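Local coordinates for probable 2-phosphosulfolactate phosphatase (Clostridium acetobutylicum, PDB 1VR0), which probably catalyses the magnesium-dependent hydrolysis of (2R)-O-phospho-3-sulfolactate to (2R)-3-sulfolactate and phosphate, at residues G80-G85 against F93-M98; K55-V60 against L110-T115; V45-L50 against L237-T242; M39-S44 against E227-K232; P59-E64 against N116-I121. All blocks are in the same frame, centred on the assembly; numbering follows the deposited sequence.

The five contacts lie in one α/β chain, on and behind the sulfolactate pocket. Contact 2 pairs strands 56-59 and 109-113 of a three-stranded parallel sheet. Contact 1 starts at the end of the third strand, 77-81, and lies in sequence within the stretch bounded by contact 2. Contact 5, about 7 Å from contact 2 between centres, sits where both paired strands end and shares P59 and V60 with it. Contacts 3 and 4 use helix 42-51, between this sheet and the larger mixed sheet; their C-terminal partners come more than 180 residues later. Contacts 4 and 5 are the farthest apart, about 18 Å between centres. Contacts 1 and 4 both touch the ligand, so distant parts of the sequence build one pocket.

Contact 1 (G80-G85 against F93-M98); sequences GGERKG and FSNSPM. With 3SL ((2R)-3-sulfolactic acid), chain E.
Sulfonate oxygen O3S of the bound sulfolactate lies where E82 and N95 meet, and more than one donor grips it. N95 gives its amide, ND2 standing 2.9 Å from O3S with an N-H...O angle of 154°, and R41 adds a guanidinium N-H. The two protein side chains touch through their aliphatic parts: E82 CG rests 3.5 Å from N95 CB, with carboxylate and amide planes turned 53° apart. E82 is bent at its second torsion (74°), which folds the carboxylate back toward G85. There OE1 accepts from G85 N at 2.9 Å, the donor coming from above the carboxylate plane, and also bonds to T115. Behind the side chains the backbones are tied together. G81 N donates to S94 O at 3.2 Å, approaching above the carbonyl plane, and a water bridges G81 O and F93 O, 2.8 and 2.7 Å away. A CA-H...O contact of 3.3 Å joins G80 CA to F93 O. The chemistry divides the work: N95 supplies an N-H to the anionic sulfonate, while E82 is held by a backbone amide and a threonine hydroxyl, which help to hold its carboxylate beside the ligand.

Contact 2 (K55-V60 against L110-T115); sequences KRVVPV and LIMTTT
V58 N donates to L110 O at 2.8 Å and V60 N to M112 O at 2.8 Å; between them M112 N reaches V58 O at 3.0 Å. L110 N to R56 O, a nearly straight bond of 171°, begins the series. V58 thus bonds to L110 through N and to M112 through O, as parallel strands do, in the register V57-L110, V58-I111 and P59-M112. Beyond the last backbone bond a side chain takes over: T113 OG1, anti to its own amide nitrogen (chi1 -179°), donates to V60 O at 2.9 Å from above the carbonyl plane. The hydroxyl is also bonded to R83. Packing follows on both faces. On one, V57 CG1 meets CG of selenomethionine M112 at 3.5 Å, and V57 CG2 lies alongside L110 CD2; helix 42-51 covers these residues. On the other, V58 and I111 point the same way, V58 CB 3.8 Å from I111 CD1, with helix 63-73 against I111 and V60. Strand 109-113 is the middle of a three-stranded parallel sheet; strands 56-59 and 77-81, joined through helix 63-73 in a β-α-β crossover, flank it, and the loop that follows it carries T115 into the sulfolactate pocket.

Contact 3 (V45-L50 against L237-T242); sequences VITTAL and LVPQYT
L50, on helix 42-51, packs against P239, in the chain leading to strand 240-242, which lies antiparallel between 129-133 and 245-246 in the mixed sheet: packing of a helix on the approach to a sheet strand in an α/β fold, with no hydrogen bond between the segments. The methyl CD1 of L50 meets the ring, lying 3.8 Å from P239 CB and 4.0 Å from P239 CG. L50 CG stands anti to the carbonyl carbon (chi1 -80°), which turns the isobutyl group to the ring. L237 CD2 presses on the backbone of L50, 3.6 Å from its carbonyl C. One turn earlier the same proline ring leans on the helix itself, its CG 4.1 Å from T47 CA, and I46 CG2 reaches P239 CB at a looser 4.3 Å. I46, T47 and L50 thus all meet the proline. The second shell holds both partners: P239 is bonded through its backbone to I132 of the adjoining strand 129-133, and I246 touches I46, L50 and P239 alike. V45, I46 and A49 also meet strand 109-113, so the helix is packed between the two sheets. Within the helix, T47 OG1 turns back to bond to T43 O.

Contact 4 (M39-S44 against E227-K232); sequences MLRATS and EYCCKK. With 3SL ((2R)-3-sulfolactic acid), chain E.
C229 points at M39, L40 and S44, each touching a different part of it. Its sulfur, anti to the carbonyl carbon (chi1 -63°), is turned to S44, with SG 3.5 Å from S44 CB. L40 comes in with one branch, CD2 lying 3.7 Å from C229 CB, while the selenomethionine M39 folds round at its third torsion (-53°) so that its methyl CE ends 3.3 Å from C229 O and also beside C230 SG. Polar bonds line the same place. S44 OG donates to M39 O at 2.7 Å, somewhat tilted from the carbonyl plane, and accepts from a water that also donates to C229 O, 2.7 Å away. This hydroxyl therefore links the turn 39-41 to its following helix and, through water, to C229 of helix 223-229. R41, preceded by a cis peptide, turns the other way: its CG only grazes C229, and the guanidinium presents its edge to the sulfonate, NH1 reaching O3S of sulfolactate at 3.0 Å, while NH2 forms a salt bridge with D225. Helix 42-51 begins right after R41, and C229 of helix 223-229 packs against this start. Helix 165-181 packs on M39 and L40 and carries D167, a magnesium ligand that accepts from M39 N; L40 also touches V208 of helix 205-208.

Contact 5 (P59-E64 against N116-I121); sequences PVLTVE and NGTRAI
T118 faces P59 and V60 with its two branches divided between them. Its OG1 occupies the crowded position between backbone N and carbonyl carbon (chi1 64°), and CG2, anti to the carbonyl carbon, lies 4.1 Å from P59 CB. The hydroxyl has its firmer bond within its own neighbourhood, accepting from T114 N; across the contact it is 3.3 Å from V60 O, at best a weak bond. I121, one turn further on, adds its CG2 at 4.2 Å from P59 CG, so the proline ring rests on the side of helix 117-123 that these two residues form. L61 approaches the helix differently. CG is anti to the carbonyl carbon (chi1 -63°), and CD1 continues the chain anti to CA (chi2 -171°), which leaves the other branch, CD2, 3.7 Å from T118 O and 3.7 Å from R119 CA, and it brushes R119 CG. The arginine itself bends at its third torsion, sending the guanidinium off to a salt bridge with D22, with N116 OD1 at its edge. Y241 of strand 240-242 touches both P59 and I121. The arrangement is that of neighbouring parallel strands running on into helices at the same end of the sheet: T62 caps helix 63-73 through E65 N, while N116, at the start of helix 117-123, lies in the sulfolactate pocket.

Contact 1 (G80-G85 against F93-M98)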
# COMPACT_ATOMS: atom_id res chain seq x y z
N GLY A 80 -4.78 -3.76 29.97
CA GLY A 80 -5.73 -3.97 28.86
C GLY A 80 -5.08 -4.28 27.52
O GLY A 80 -3.87 -4.32 27.40
N GLY A 81 -5.92 -4.49 26.51
CA GLY A 81 -5.50 -4.88 25.15
C GLY A 81 -6.09 -6.21 24.71
O GLY A 81 -7.13 -6.63 25.19
N GLU A 82 -5.42 -6.87 23.79
CA GLU A 82 -5.91 -8.17 23.27
C GLU A 82 -4.88 -8.99 22.52
O GLU A 82 -3.87 -8.46 22.03
CB GLU A 82 -7.10 -7.95 22.33
CG GLU A 82 -6.85 -6.92 21.23
CD GLU A 82 -5.92 -7.39 20.07
OE1 GLU A 82 -5.77 -8.59 19.80
OE2 GLU A 82 -5.34 -6.53 19.38
N ARG A 83 -5.19 -10.27 22.41
CA ARG A 83 -4.60 -11.14 21.40
C ARG A 83 -5.73 -11.81 20.61
O ARG A 83 -6.68 -12.36 21.20
CB ARG A 83 -3.67 -12.16 22.04
CG ARG A 83 -2.38 -11.58 22.58
CD ARG A 83 -1.54 -10.90 21.49
NE ARG A 83 -0.24 -10.49 22.02
CZ ARG A 83 0.14 -9.24 22.29
NH1 ARG A 83 -0.67 -8.19 22.09
NH2 ARG A 83 1.36 -9.04 22.77
N LYS A 84 -5.63 -11.74 19.29
CA LYS A 84 -6.67 -12.26 18.38
C LYS A 84 -8.03 -11.61 18.69
O LYS A 84 -9.09 -12.23 18.51
CB LYS A 84 -6.76 -13.79 18.49
CG LYS A 84 -5.52 -14.56 18.02
CD LYS A 84 -5.69 -16.09 18.24
CE LYS A 84 -4.98 -16.94 17.16
NZ LYS A 84 -5.45 -18.40 17.14
N GLY A 85 -8.01 -10.37 19.18
CA GLY A 85 -9.22 -9.66 19.54
C GLY A 85 -9.80 -10.00 20.90
O GLY A 85 -10.73 -9.32 21.32
N PHE A 93 -8.91 -5.47 31.51
CA PHE A 93 -9.83 -5.16 30.45
C PHE A 93 -9.34 -5.70 29.14
O PHE A 93 -8.20 -6.17 29.00
CB PHE A 93 -10.04 -3.64 30.39
CG PHE A 93 -10.56 -3.09 31.65
CD1 PHE A 93 -11.87 -3.40 32.07
CD2 PHE A 93 -9.75 -2.34 32.48
CE1 PHE A 93 -12.39 -2.95 33.32
CE2 PHE A 93 -10.24 -1.88 33.72
CZ PHE A 93 -11.58 -2.20 34.13
N SER A 94 -10.23 -5.62 28.17
CA SER A 94 -10.02 -6.16 26.85
C SER A 94 -9.68 -4.98 25.98
O SER A 94 -9.05 -4.05 26.47
CB SER A 94 -11.27 -6.94 26.45
OG SER A 94 -11.47 -6.93 25.08
N ASN A 95 -10.05 -5.01 24.70
CA ASN A 95 -9.74 -3.91 23.79
C ASN A 95 -11.00 -3.23 23.20
O ASN A 95 -10.99 -2.68 22.11
CB ASN A 95 -8.77 -4.37 22.68
CG ASN A 95 -7.94 -3.24 22.17
OD1 ASN A 95 -7.37 -2.51 22.96
ND2 ASN A 95 -7.91 -3.03 20.87
N SER A 96 -12.07 -3.26 23.99
CA SER A 96 -13.29 -2.55 23.65
C SER A 96 -13.23 -1.17 24.24
O SER A 96 -13.05 -1.04 25.42
CB SER A 96 -14.50 -3.25 24.26
OG SER A 96 -15.59 -2.38 24.17
N PRO A 97 -13.40 -0.13 23.42
CA PRO A 97 -13.44 1.23 23.97
C PRO A 97 -14.50 1.48 25.04
O PRO A 97 -14.24 2.30 25.93
CB PRO A 97 -13.70 2.11 22.74
CG PRO A 97 -13.27 1.35 21.62
CD PRO A 97 -13.52 -0.11 21.96
N MSE A 98 -15.63 0.77 25.02
CA MSE A 98 -16.70 1.00 26.02
C MSE A 98 -16.35 0.66 27.43
O MSE A 98 -16.97 1.17 28.34
CB MSE A 98 -17.98 0.23 25.72
CG MSE A 98 -18.95 1.09 24.95
SE MSE A 98 -18.31 1.14 23.11
CE MSE A 98 -19.31 -0.63 22.58
O11 3SL E . -7.30 -9.39 15.41
C1 3SL E . -8.19 -8.77 16.04
O12 3SL E . -9.42 -9.04 16.01
C2 3SL E . -7.73 -7.64 16.87
O2 3SL E . -6.72 -6.96 16.13
C3 3SL E . -8.94 -6.78 17.19
S 3SL E . -8.50 -5.35 17.91
O3S 3SL E . -8.71 -5.44 19.37
O1S 3SL E . -7.18 -4.79 17.46
O2S 3SL E . -9.52 -4.35 17.55
O HOH W 1 -6.82 -8.04 27.57

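Contact 2 (K55-V60 against L110-T115)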
# COMPACT_ATOMS: atom_id res chain seq x y z
N LYS A 55 -4.76 8.81 33.00
CA LYS A 55 -3.54 9.61 33.18
C LYS A 55 -2.55 9.39 32.07
O LYS A 55 -1.96 10.35 31.55
CB LYS A 55 -2.84 9.27 34.47
CG LYS A 55 -1.50 10.00 34.59
CD LYS A 55 -1.10 10.18 36.06
CE LYS A 55 0.17 11.00 36.17
NZ LYS A 55 0.22 11.62 37.49
N ARG A 56 -2.30 8.13 31.75
CA ARG A 56 -1.40 7.81 30.66
C ARG A 56 -1.68 6.42 30.14
O ARG A 56 -2.21 5.59 30.85
CB ARG A 56 0.05 7.89 31.13
CG ARG A 56 0.46 6.80 32.13
CD ARG A 56 1.97 6.78 32.34
NE ARG A 56 2.48 7.91 33.10
CZ ARG A 56 2.46 7.97 34.42
NH1 ARG A 56 1.97 6.98 35.15
NH2 ARG A 56 2.94 9.04 35.03
N VAL A 57 -1.30 6.19 28.89
CA VAL A 57 -1.28 4.85 28.32
C VAL A 57 0.16 4.48 28.03
O VAL A 57 0.86 5.25 27.41
CB VAL A 57 -2.08 4.76 27.00
CG1 VAL A 57 -2.01 3.35 26.48
CG2 VAL A 57 -3.54 5.20 27.18
N VAL A 58 0.58 3.29 28.46
CA VAL A 58 1.91 2.76 28.16
C VAL A 58 1.76 1.53 27.25
O VAL A 58 1.40 0.46 27.72
CB VAL A 58 2.62 2.32 29.44
CG1 VAL A 58 4.02 1.77 29.10
CG2 VAL A 58 2.67 3.43 30.45
N PRO A 59 2.01 1.69 25.93
CA PRO A 59 1.97 0.59 24.99
C PRO A 59 3.23 -0.28 25.04
O PRO A 59 4.34 0.22 25.07
CB PRO A 59 1.88 1.31 23.64
CG PRO A 59 2.55 2.55 23.83
CD PRO A 59 2.35 2.95 25.25
N VAL A 60 3.04 -1.59 25.07
CA VAL A 60 4.14 -2.54 25.06
C VAL A 60 3.87 -3.67 24.03
O VAL A 60 2.75 -3.85 23.53
CB VAL A 60 4.39 -3.13 26.44
CG1 VAL A 60 4.66 -2.01 27.44
CG2 VAL A 60 3.23 -4.01 26.91
N LEU A 110 -2.75 2.99 32.09
CA LEU A 110 -3.18 1.86 31.29
C LEU A 110 -2.00 1.23 30.56
O LEU A 110 -1.45 1.81 29.62
CB LEU A 110 -4.23 2.34 30.30
CG LEU A 110 -4.77 1.37 29.28
CD1 LEU A 110 -5.31 0.10 29.93
CD2 LEU A 110 -5.85 2.10 28.56
N ILE A 111 -1.59 0.05 31.01
CA ILE A 111 -0.58 -0.73 30.34
C ILE A 111 -1.33 -1.56 29.28
O ILE A 111 -2.22 -2.34 29.59
CB ILE A 111 0.15 -1.70 31.27
CG1 ILE A 111 0.63 -1.02 32.57
CG2 ILE A 111 1.31 -2.34 30.58
CD1 ILE A 111 1.44 0.25 32.41
N MSE A 112 -0.98 -1.38 28.01
CA MSE A 112 -1.57 -2.22 26.99
C MSE A 112 -0.66 -2.76 25.92
O MSE A 112 0.36 -2.16 25.57
CB MSE A 112 -2.76 -1.54 26.30
CG MSE A 112 -2.59 -0.10 25.91
SE MSE A 112 -4.11 0.57 24.73
CE MSE A 112 -5.66 -0.77 25.29
N THR A 113 -1.06 -3.92 25.43
CA THR A 113 -0.40 -4.57 24.34
C THR A 113 -1.49 -5.11 23.43
O THR A 113 -2.47 -5.71 23.91
CB THR A 113 0.55 -5.68 24.83
OG1 THR A 113 1.18 -6.28 23.71
CG2 THR A 113 -0.17 -6.76 25.65
N THR A 114 -1.35 -4.87 22.13
CA THR A 114 -2.34 -5.32 21.15
C THR A 114 -1.68 -5.95 19.93
O THR A 114 -0.45 -5.91 19.76
CB THR A 114 -3.31 -4.18 20.68
OG1 THR A 114 -2.63 -3.22 19.86
CG2 THR A 114 -3.94 -3.46 21.84
N THR A 115 -2.53 -6.55 19.10
CA THR A 115 -2.09 -7.31 17.93
C THR A 115 -1.39 -6.40 16.89
O THR A 115 -0.31 -6.75 16.42
CB THR A 115 -3.31 -8.10 17.32
OG1 THR A 115 -3.73 -9.18 18.20
CG2 THR A 115 -2.96 -8.68 15.95

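Contact 3 (V45-L50 against L237-T242)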
# COMPACT_ATOMS: atom_id res chain seq x y z
N VAL A 45 -9.45 2.86 21.37
CA VAL A 45 -9.33 2.66 22.80
C VAL A 45 -8.46 3.77 23.43
O VAL A 45 -8.88 4.48 24.34
CB VAL A 45 -8.75 1.28 23.15
CG1 VAL A 45 -8.25 1.28 24.54
CG2 VAL A 45 -9.80 0.17 22.96
N ILE A 46 -7.26 3.94 22.95
CA ILE A 46 -6.37 4.93 23.51
C ILE A 46 -7.05 6.32 23.56
O ILE A 46 -7.01 6.99 24.59
CB ILE A 46 -5.06 5.00 22.74
CG1 ILE A 46 -4.26 3.73 22.99
CG2 ILE A 46 -4.25 6.21 23.17
CD1 ILE A 46 -3.41 3.32 21.84
N THR A 47 -7.65 6.71 22.44
CA THR A 47 -8.31 7.98 22.31
C THR A 47 -9.45 8.14 23.34
O THR A 47 -9.58 9.17 23.98
CB THR A 47 -8.88 8.12 20.89
OG1 THR A 47 -7.80 8.15 19.95
CG2 THR A 47 -9.69 9.41 20.74
N THR A 48 -10.26 7.09 23.48
CA THR A 48 -11.38 7.12 24.38
C THR A 48 -10.91 7.18 25.85
O THR A 48 -11.38 8.01 26.65
CB THR A 48 -12.28 5.89 24.11
OG1 THR A 48 -12.81 5.97 22.79
CG2 THR A 48 -13.43 5.80 25.11
N ALA A 49 -9.98 6.32 26.19
CA ALA A 49 -9.51 6.23 27.54
C ALA A 49 -8.95 7.55 28.04
O ALA A 49 -9.32 8.01 29.13
CB ALA A 49 -8.46 5.16 27.62
N LEU A 50 -8.08 8.16 27.22
CA LEU A 50 -7.47 9.44 27.56
C LEU A 50 -8.47 10.59 27.65
O LEU A 50 -8.38 11.40 28.56
CB LEU A 50 -6.34 9.75 26.57
CG LEU A 50 -5.10 8.96 26.99
CD1 LEU A 50 -4.23 8.66 25.87
CD2 LEU A 50 -4.34 9.73 28.07
N LEU A 237 -9.49 15.49 21.70
CA LEU A 237 -8.17 15.27 22.24
C LEU A 237 -7.29 14.56 21.22
O LEU A 237 -7.76 13.65 20.50
CB LEU A 237 -8.33 14.34 23.42
CG LEU A 237 -7.46 14.58 24.61
CD1 LEU A 237 -7.97 15.80 25.35
CD2 LEU A 237 -7.54 13.31 25.44
N VAL A 238 -6.01 14.93 21.18
CA VAL A 238 -5.05 14.25 20.35
C VAL A 238 -3.93 13.65 21.17
O VAL A 238 -2.94 14.29 21.42
CB VAL A 238 -4.43 15.18 19.33
CG1 VAL A 238 -3.48 14.41 18.43
CG2 VAL A 238 -5.53 15.85 18.50
N PRO A 239 -4.07 12.38 21.55
CA PRO A 239 -3.00 11.79 22.33
C PRO A 239 -1.68 11.76 21.59
O PRO A 239 -1.63 11.70 20.36
CB PRO A 239 -3.48 10.37 22.60
CG PRO A 239 -4.93 10.37 22.30
CD PRO A 239 -5.15 11.42 21.27
N GLN A 240 -0.60 11.77 22.35
CA GLN A 240 0.70 11.88 21.77
C GLN A 240 1.65 10.93 22.50
O GLN A 240 1.69 10.92 23.72
CB GLN A 240 1.12 13.32 21.89
CG GLN A 240 2.22 13.66 20.98
CD GLN A 240 2.28 15.13 20.61
OE1 GLN A 240 1.37 15.94 20.91
NE2 GLN A 240 3.36 15.49 19.92
N TYR A 241 2.37 10.13 21.73
CA TYR A 241 3.36 9.18 22.27
C TYR A 241 4.71 9.88 22.39
O TYR A 241 5.19 10.46 21.44
CB TYR A 241 3.44 7.94 21.36
CG TYR A 241 4.50 6.91 21.73
CD1 TYR A 241 4.37 6.12 22.85
CD2 TYR A 241 5.62 6.70 20.93
CE1 TYR A 241 5.32 5.20 23.19
CE2 TYR A 241 6.58 5.76 21.27
CZ TYR A 241 6.42 5.03 22.40
OH TYR A 241 7.36 4.09 22.77
N THR A 242 5.30 9.84 23.57
CA THR A 242 6.51 10.55 23.88
C THR A 242 7.24 9.78 24.95
O THR A 242 6.67 9.58 26.00
CB THR A 242 6.18 11.96 24.47
OG1 THR A 242 5.37 12.71 23.54
CG2 THR A 242 7.45 12.74 24.77

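Contact 4 (M39-S44 against E227-K232)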
# COMPACT_ATOMS: atom_id res chain seq x y z
N MSE A 39 -7.95 1.75 13.97
CA MSE A 39 -9.27 2.21 14.43
C MSE A 39 -10.14 1.10 15.02
O MSE A 39 -11.05 1.38 15.84
CB MSE A 39 -10.03 2.94 13.32
CG MSE A 39 -10.26 2.11 12.10
SE MSE A 39 -11.82 2.67 11.02
CE MSE A 39 -13.18 2.67 12.42
N LEU A 40 -9.87 -0.14 14.62
CA LEU A 40 -10.62 -1.27 15.16
C LEU A 40 -9.62 -2.20 15.77
O LEU A 40 -9.29 -3.22 15.14
CB LEU A 40 -11.39 -1.99 14.05
CG LEU A 40 -12.61 -1.20 13.58
CD1 LEU A 40 -13.29 -1.82 12.33
CD2 LEU A 40 -13.63 -1.03 14.68
N ARG A 41 -9.16 -1.92 17.00
CA ARG A 41 -9.73 -0.94 17.94
C ARG A 41 -8.72 -0.16 18.78
O ARG A 41 -9.12 0.77 19.48
CB ARG A 41 -10.67 -1.65 18.93
CG ARG A 41 -11.92 -2.28 18.32
CD ARG A 41 -12.59 -3.24 19.29
NE ARG A 41 -11.80 -4.46 19.50
CZ ARG A 41 -12.00 -5.34 20.48
NH1 ARG A 41 -11.23 -6.41 20.59
NH2 ARG A 41 -12.98 -5.17 21.36
N ALA A 42 -7.43 -0.49 18.69
CA ALA A 42 -6.41 0.07 19.62
C ALA A 42 -6.37 1.60 19.74
O ALA A 42 -6.34 2.11 20.84
CB ALA A 42 -5.01 -0.45 19.33
N THR A 43 -6.36 2.33 18.63
CA THR A 43 -6.29 3.78 18.72
C THR A 43 -7.62 4.39 19.08
O THR A 43 -7.66 5.51 19.56
CB THR A 43 -5.74 4.45 17.47
OG1 THR A 43 -6.48 4.06 16.32
CG2 THR A 43 -4.30 4.07 17.30
N SER A 44 -8.71 3.66 18.85
CA SER A 44 -10.02 4.08 19.35
C SER A 44 -10.09 3.92 20.86
O SER A 44 -10.69 4.75 21.55
CB SER A 44 -11.14 3.30 18.67
OG SER A 44 -11.14 3.62 17.29
N GLU A 227 -19.74 0.09 15.61
CA GLU A 227 -20.55 1.27 15.38
C GLU A 227 -19.96 2.48 16.10
O GLU A 227 -20.04 3.61 15.60
CB GLU A 227 -21.98 1.09 15.88
CG GLU A 227 -22.62 -0.22 15.52
CD GLU A 227 -23.65 -0.10 14.45
OE1 GLU A 227 -24.84 -0.24 14.81
OE2 GLU A 227 -23.28 0.13 13.26
N TYR A 228 -19.43 2.24 17.29
CA TYR A 228 -18.85 3.29 18.10
C TYR A 228 -17.60 3.87 17.42
O TYR A 228 -17.48 5.08 17.27
CB TYR A 228 -18.53 2.75 19.51
CG TYR A 228 -17.76 3.72 20.33
CD1 TYR A 228 -18.40 4.74 21.01
CD2 TYR A 228 -16.37 3.67 20.38
CE1 TYR A 228 -17.68 5.68 21.76
CE2 TYR A 228 -15.64 4.60 21.12
CZ TYR A 228 -16.31 5.59 21.81
OH TYR A 228 -15.63 6.51 22.57
N CYS A 229 -16.70 3.00 16.98
CA CYS A 229 -15.46 3.43 16.33
C CYS A 229 -15.64 4.13 14.99
O CYS A 229 -14.71 4.77 14.49
CB CYS A 229 -14.52 2.24 16.14
SG CYS A 229 -13.98 1.52 17.72
N CYS A 230 -16.82 4.03 14.41
CA CYS A 230 -17.14 4.77 13.20
C CYS A 230 -17.73 6.15 13.46
O CYS A 230 -18.03 6.86 12.51
CB CYS A 230 -18.12 3.96 12.38
SG CYS A 230 -17.36 2.51 11.68
N LYS A 231 -17.93 6.53 14.72
CA LYS A 231 -18.46 7.86 15.03
C LYS A 231 -17.40 8.95 14.84
O LYS A 231 -16.29 8.87 15.35
CB LYS A 231 -19.06 7.88 16.45
CG LYS A 231 -20.12 6.79 16.64
CD LYS A 231 -21.44 7.26 17.23
CE LYS A 231 -22.64 6.53 16.49
NZ LYS A 231 -24.02 7.12 16.74
N LYS A 232 -17.76 9.96 14.07
CA LYS A 232 -16.85 11.06 13.73
C LYS A 232 -16.75 12.10 14.84
O LYS A 232 -17.75 12.46 15.43
CB LYS A 232 -17.33 11.80 12.45
CG LYS A 232 -17.17 11.00 11.15
CD LYS A 232 -17.77 11.74 9.96
CE LYS A 232 -17.28 11.16 8.67
NZ LYS A 232 -18.12 11.65 7.55
O11 3SL E . -7.30 -9.39 15.41
C1 3SL E . -8.19 -8.77 16.04
O12 3SL E . -9.42 -9.04 16.01
C2 3SL E . -7.73 -7.64 16.87
O2 3SL E . -6.72 -6.96 16.13
C3 3SL E . -8.94 -6.78 17.19
S 3SL E . -8.50 -5.35 17.91
O3S 3SL E . -8.71 -5.44 19.37
O1S 3SL E . -7.18 -4.79 17.46
O2S 3SL E . -9.52 -4.35 17.55
O HOH W 2 -12.30 5.42 15.50

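Contact 5 (P59-E64 against N116-I121)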
# COMPACT_ATOMS: atom_id res chain seq x y z
N PRO A 59 2.01 1.69 25.93
CA PRO A 59 1.97 0.59 24.99
C PRO A 59 3.23 -0.28 25.04
O PRO A 59 4.34 0.22 25.07
CB PRO A 59 1.88 1.31 23.64
CG PRO A 59 2.55 2.55 23.83
CD PRO A 59 2.35 2.95 25.25
N VAL A 60 3.04 -1.59 25.07
CA VAL A 60 4.14 -2.54 25.06
C VAL A 60 3.87 -3.67 24.03
O VAL A 60 2.75 -3.85 23.53
CB VAL A 60 4.39 -3.13 26.44
CG1 VAL A 60 4.66 -2.01 27.44
CG2 VAL A 60 3.23 -4.01 26.91
N LEU A 61 4.92 -4.41 23.71
CA LEU A 61 4.84 -5.41 22.66
C LEU A 61 4.49 -6.81 23.19
O LEU A 61 3.91 -7.62 22.48
CB LEU A 61 6.13 -5.41 21.82
CG LEU A 61 6.45 -4.11 21.05
CD1 LEU A 61 7.60 -4.30 20.11
CD2 LEU A 61 5.25 -3.50 20.28
N THR A 62 4.84 -7.12 24.43
CA THR A 62 4.58 -8.47 24.92
C THR A 62 3.82 -8.44 26.21
O THR A 62 3.89 -7.47 26.97
CB THR A 62 5.89 -9.29 25.12
OG1 THR A 62 6.62 -8.83 26.27
CG2 THR A 62 6.75 -9.18 23.91
N VAL A 63 3.12 -9.54 26.48
CA VAL A 63 2.47 -9.73 27.76
C VAL A 63 3.47 -9.70 28.91
O VAL A 63 3.20 -9.14 29.97
CB VAL A 63 1.66 -11.06 27.76
CG1 VAL A 63 1.11 -11.39 29.16
CG2 VAL A 63 0.54 -10.97 26.70
N GLU A 64 4.63 -10.30 28.71
CA GLU A 64 5.62 -10.35 29.79
C GLU A 64 6.09 -8.94 30.20
O GLU A 64 6.18 -8.61 31.36
CB GLU A 64 6.78 -11.19 29.35
CG GLU A 64 7.59 -11.68 30.49
CD GLU A 64 9.04 -11.96 30.10
OE1 GLU A 64 9.74 -12.62 30.91
OE2 GLU A 64 9.45 -11.51 28.98
N ASN A 116 -1.95 -5.21 16.61
CA ASN A 116 -1.48 -4.30 15.55
C ASN A 116 -1.06 -2.88 16.01
O ASN A 116 0.11 -2.46 15.83
CB ASN A 116 -2.60 -4.19 14.53
CG ASN A 116 -3.00 -5.54 14.00
OD1 ASN A 116 -2.14 -6.35 13.64
ND2 ASN A 116 -4.31 -5.83 14.01
N GLY A 117 -2.00 -2.15 16.62
CA GLY A 117 -1.78 -0.77 17.06
C GLY A 117 -0.50 -0.50 17.84
O GLY A 117 0.24 0.43 17.51
N THR A 118 -0.21 -1.32 18.85
CA THR A 118 0.94 -1.09 19.73
C THR A 118 2.29 -1.27 19.01
O THR A 118 3.25 -0.55 19.32
CB THR A 118 0.84 -1.96 21.06
OG1 THR A 118 0.88 -3.39 20.81
CG2 THR A 118 -0.42 -1.57 21.84
N ARG A 119 2.33 -2.20 18.05
CA ARG A 119 3.50 -2.40 17.16
C ARG A 119 3.77 -1.14 16.26
O ARG A 119 4.91 -0.70 16.09
CB ARG A 119 3.25 -3.63 16.27
CG ARG A 119 2.97 -4.96 17.07
CD ARG A 119 2.69 -6.22 16.16
NE ARG A 119 3.48 -6.19 14.91
CZ ARG A 119 2.99 -6.23 13.66
NH1 ARG A 119 1.69 -6.38 13.37
NH2 ARG A 119 3.85 -6.16 12.67
N ALA A 120 2.70 -0.61 15.67
CA ALA A 120 2.80 0.58 14.84
C ALA A 120 3.32 1.81 15.64
O ALA A 120 4.08 2.65 15.11
CB ALA A 120 1.44 0.89 14.23
N ILE A 121 2.89 1.91 16.90
CA ILE A 121 3.29 3.04 17.75
C ILE A 121 4.80 2.97 18.01
O ILE A 121 5.54 3.88 17.66
CB ILE A 121 2.45 3.11 19.07
CG1 ILE A 121 0.99 3.42 18.75
CG2 ILE A 121 2.98 4.21 19.97
CD1 ILE A 121 -0.00 3.12 19.89